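Local coordinates for MsStt7d protein (Micromonas, PDB 4IX4) that probably works as an ATP-dependent protein kinase, its kinase domain making up most of this chain and holding ADP in the nucleotide cleft, at residues E61-E66 and L107-A112. Sequence-based numbering, arbitrary orientation.
Sequences ELLECE and LWLMWA. With ADP (adenosine-5'-diphosphate), chain F.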
loop_
_atom_site.group_PDB
_atom_site.type_symbol
_atom_site.label_atom_id
_atom_site.label_comp_id
_atom_site.label_asym_id
_atom_site.label_seq_id
_atom_site.Cartn_x
_atom_site.Cartn_y
_atom_site.Cartn_z
ATOM N N GLU B 61 -3.750 6.647 -11.641
ATOM C CA GLU B 61 -5.151 7.056 -11.660
ATOM C C GLU B 61 -5.621 7.493 -10.272
ATOM O O GLU B 61 -6.376 8.452 -10.144
ATOM C CB GLU B 61 -6.048 5.954 -12.231
ATOM C CG GLU B 61 -5.963 5.811 -13.757
ATOM C CD GLU B 61 -4.649 5.205 -14.257
ATOM O OE1 GLU B 61 -3.927 4.554 -13.470
ATOM O OE2 GLU B 61 -4.340 5.371 -15.458
ATOM N N LEU B 62 -5.167 6.802 -9.233
ATOM C CA LEU B 62 -5.554 7.178 -7.878
ATOM C C LEU B 62 -4.952 8.521 -7.484
ATOM O O LEU B 62 -5.612 9.342 -6.851
ATOM C CB LEU B 62 -5.159 6.095 -6.882
ATOM C CG LEU B 62 -5.962 4.803 -7.026
ATOM C CD1 LEU B 62 -5.237 3.649 -6.343
ATOM C CD2 LEU B 62 -7.371 4.991 -6.462
ATOM N N LEU B 63 -3.700 8.747 -7.860
ATOM C CA LEU B 63 -3.065 10.039 -7.621
ATOM C C LEU B 63 -3.756 11.154 -8.414
ATOM O O LEU B 63 -3.902 12.267 -7.926
ATOM C CB LEU B 63 -1.567 9.986 -7.954
ATOM C CG LEU B 63 -0.731 11.184 -7.488
ATOM C CD1 LEU B 63 -0.650 11.222 -5.961
ATOM C CD2 LEU B 63 0.677 11.167 -8.101
ATOM N N GLU B 64 -4.171 10.864 -9.644
ATOM C CA GLU B 64 -4.940 11.849 -10.397
ATOM C C GLU B 64 -6.253 12.206 -9.690
ATOM O O GLU B 64 -6.630 13.378 -9.645
ATOM C CB GLU B 64 -5.183 11.388 -11.830
ATOM C CG GLU B 64 -3.919 11.480 -12.671
ATOM C CD GLU B 64 -4.037 10.808 -14.020
ATOM O OE1 GLU B 64 -4.976 10.011 -14.217
ATOM O OE2 GLU B 64 -3.173 11.066 -14.883
ATOM N N CYS B 65 -6.946 11.204 -9.147
ATOM C CA CYS B 65 -8.172 11.478 -8.419
ATOM C C CYS B 65 -7.895 12.313 -7.169
ATOM O O CYS B 65 -8.623 13.261 -6.891
ATOM C CB CYS B 65 -8.900 10.189 -8.053
ATOM S SG CYS B 65 -10.607 10.471 -7.587
ATOM N N GLU B 66 -6.840 11.971 -6.435
ATOM C CA GLU B 66 -6.440 12.756 -5.274
ATOM C C GLU B 66 -6.164 14.207 -5.684
ATOM O O GLU B 66 -6.536 15.158 -4.979
ATOM C CB GLU B 66 -5.205 12.146 -4.613
ATOM C CG GLU B 66 -4.734 12.927 -3.411
ATOM C CD GLU B 66 -3.701 12.180 -2.589
ATOM O OE1 GLU B 66 -3.353 11.037 -2.954
ATOM O OE2 GLU B 66 -3.236 12.748 -1.584
ATOM N N LEU B 107 4.266 12.133 -12.081
ATOM C CA LEU B 107 3.427 13.171 -11.501
ATOM C C LEU B 107 3.672 13.309 -10.001
ATOM O O LEU B 107 3.732 12.309 -9.278
ATOM C CB LEU B 107 1.959 12.825 -11.741
ATOM C CG LEU B 107 0.927 13.821 -11.207
ATOM C CD1 LEU B 107 1.091 15.169 -11.879
ATOM C CD2 LEU B 107 -0.493 13.289 -11.400
ATOM N N TRP B 108 3.820 14.548 -9.543
ATOM C CA TRP B 108 3.959 14.861 -8.121
ATOM C C TRP B 108 2.858 15.819 -7.673
ATOM O O TRP B 108 2.457 16.707 -8.437
ATOM C CB TRP B 108 5.314 15.524 -7.862
ATOM C CG TRP B 108 6.488 14.602 -7.973
ATOM C CD1 TRP B 108 7.174 14.270 -9.112
ATOM C CD2 TRP B 108 7.125 13.903 -6.900
ATOM N NE1 TRP B 108 8.196 13.399 -8.808
ATOM C CE2 TRP B 108 8.188 13.160 -7.457
ATOM C CE3 TRP B 108 6.901 13.837 -5.521
ATOM C CZ2 TRP B 108 9.022 12.352 -6.681
ATOM C CZ3 TRP B 108 7.723 13.032 -4.752
ATOM C CH2 TRP B 108 8.775 12.298 -5.334
ATOM N N LEU B 109 2.385 15.659 -6.438
ATOM C CA LEU B 109 1.521 16.661 -5.812
ATOM C C LEU B 109 2.270 17.344 -4.674
ATOM O O LEU B 109 3.158 16.753 -4.065
ATOM C CB LEU B 109 0.250 16.017 -5.263
ATOM C CG LEU B 109 -0.563 15.197 -6.268
ATOM C CD1 LEU B 109 -1.850 14.686 -5.628
ATOM C CD2 LEU B 109 -0.863 16.031 -7.522
ATOM N N MET B 110 1.913 18.592 -4.387
ATOM C CA MET B 110 2.616 19.360 -3.365
ATOM C C MET B 110 1.645 20.106 -2.464
ATOM O O MET B 110 0.648 20.657 -2.930
ATOM C CB MET B 110 3.582 20.356 -4.018
ATOM C CG MET B 110 4.555 21.018 -3.055
ATOM S SD MET B 110 5.834 21.992 -3.884
ATOM C CE MET B 110 4.882 23.398 -4.433
ATOM N N TRP B 111 1.949 20.099 -1.171
ATOM C CA TRP B 111 1.165 20.816 -0.176
ATOM C C TRP B 111 2.119 21.559 0.743
ATOM O O TRP B 111 3.298 21.211 0.853
ATOM C CB TRP B 111 0.380 19.849 0.708
ATOM C CG TRP B 111 -0.616 18.974 0.030
ATOM C CD1 TRP B 111 -1.958 19.196 -0.086
ATOM C CD2 TRP B 111 -0.363 17.709 -0.590
ATOM N NE1 TRP B 111 -2.557 18.147 -0.743
ATOM C CE2 TRP B 111 -1.599 17.220 -1.062
ATOM C CE3 TRP B 111 0.790 16.936 -0.783
ATOM C CZ2 TRP B 111 -1.719 15.997 -1.722
ATOM C CZ3 TRP B 111 0.670 15.711 -1.438
ATOM C CH2 TRP B 111 -0.574 15.260 -1.904
ATOM N N ALA B 112 1.588 22.552 1.444
ATOM C CA ALA B 112 2.321 23.172 2.535
ATOM C C ALA B 112 2.537 22.145 3.644
ATOM O O ALA B 112 1.648 21.345 3.947
ATOM C CB ALA B 112 1.543 24.354 3.082
HETATM P PB ADP F . 0.822 6.032 6.424
HETATM O O1B ADP F . -0.674 6.159 6.316
HETATM O O2B ADP F . 1.422 6.774 7.597
HETATM O O3B ADP F . 1.332 4.619 6.239
HETATM P PA ADP F . 1.111 8.300 4.759
HETATM O O1A ADP F . -0.231 8.711 5.319
HETATM O O2A ADP F . 1.450 8.540 3.302
HETATM O O3A ADP F . 1.402 6.760 5.107
HETATM O "O5'" ADP F . 2.195 9.094 5.640
HETATM C "C5'" ADP F . 2.538 10.390 5.193
HETATM C "C4'" ADP F . 3.104 11.203 6.341
HETATM O "O4'" ADP F . 3.290 12.507 5.803
HETATM C "C3'" ADP F . 2.164 11.300 7.532
HETATM O "O3'" ADP F . 2.852 10.986 8.746
HETATM C "C2'" ADP F . 1.791 12.758 7.587
HETATM O "O2'" ADP F . 1.784 13.248 8.930
HETATM C "C1'" ADP F . 2.823 13.477 6.727
HETATM N N9 ADP F . 2.144 14.552 5.983
HETATM C C8 ADP F . 1.303 14.383 4.946
HETATM N N7 ADP F . 0.835 15.581 4.513
HETATM C C5 ADP F . 1.393 16.530 5.286
HETATM C C6 ADP F . 1.343 17.999 5.358
HETATM N N6 ADP F . 0.577 18.691 4.481
HETATM N N1 ADP F . 2.074 18.603 6.319
HETATM C C2 ADP F . 2.841 17.919 7.183
HETATM N N3 ADP F . 2.942 16.573 7.172
HETATM C C4 ADP F . 2.252 15.850 6.260
#
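The strand delivers A112 O to the adenine of ADP, whose N6 donates to it a bent hydrogen bond of 2.9 Å (139°). One residue back, W111 meets the helix: K50, an ADP-binding residue, holds the carboxylate of E66 by a salt bridge to OE1, while OE2 lies obliquely against the indole, 3.6 Å from CZ2 of W111. Carboxylate and indole planes are 38° apart, and the ring's NE1 is engaged by N70. E66 reaches this point because its chain runs out fully extended, with CG anti to the backbone N (chi1 179°), and on the way its CG passes 4.0 Å from L109 CD1. The apolar half of the interface is carried by L63, whose two methyls part company: CD1 packs on L109 CD1 at 3.7 Å, whereas CD2 sits 3.5 Å from L107 O. With an alanine in place of L63, both branches would be lost, and a gap would probably open between helix and strand beside L109. The side chains of E64 and L107 cross at about a right angle, E64 CG lying 4.1 Å from L107 CD2. The principle illustrated is the kinase pairing of helix αC with strand β5: W111 occupies the gatekeeper position, and the E66–K50 bridge is consistent with an αC-in, active-like state.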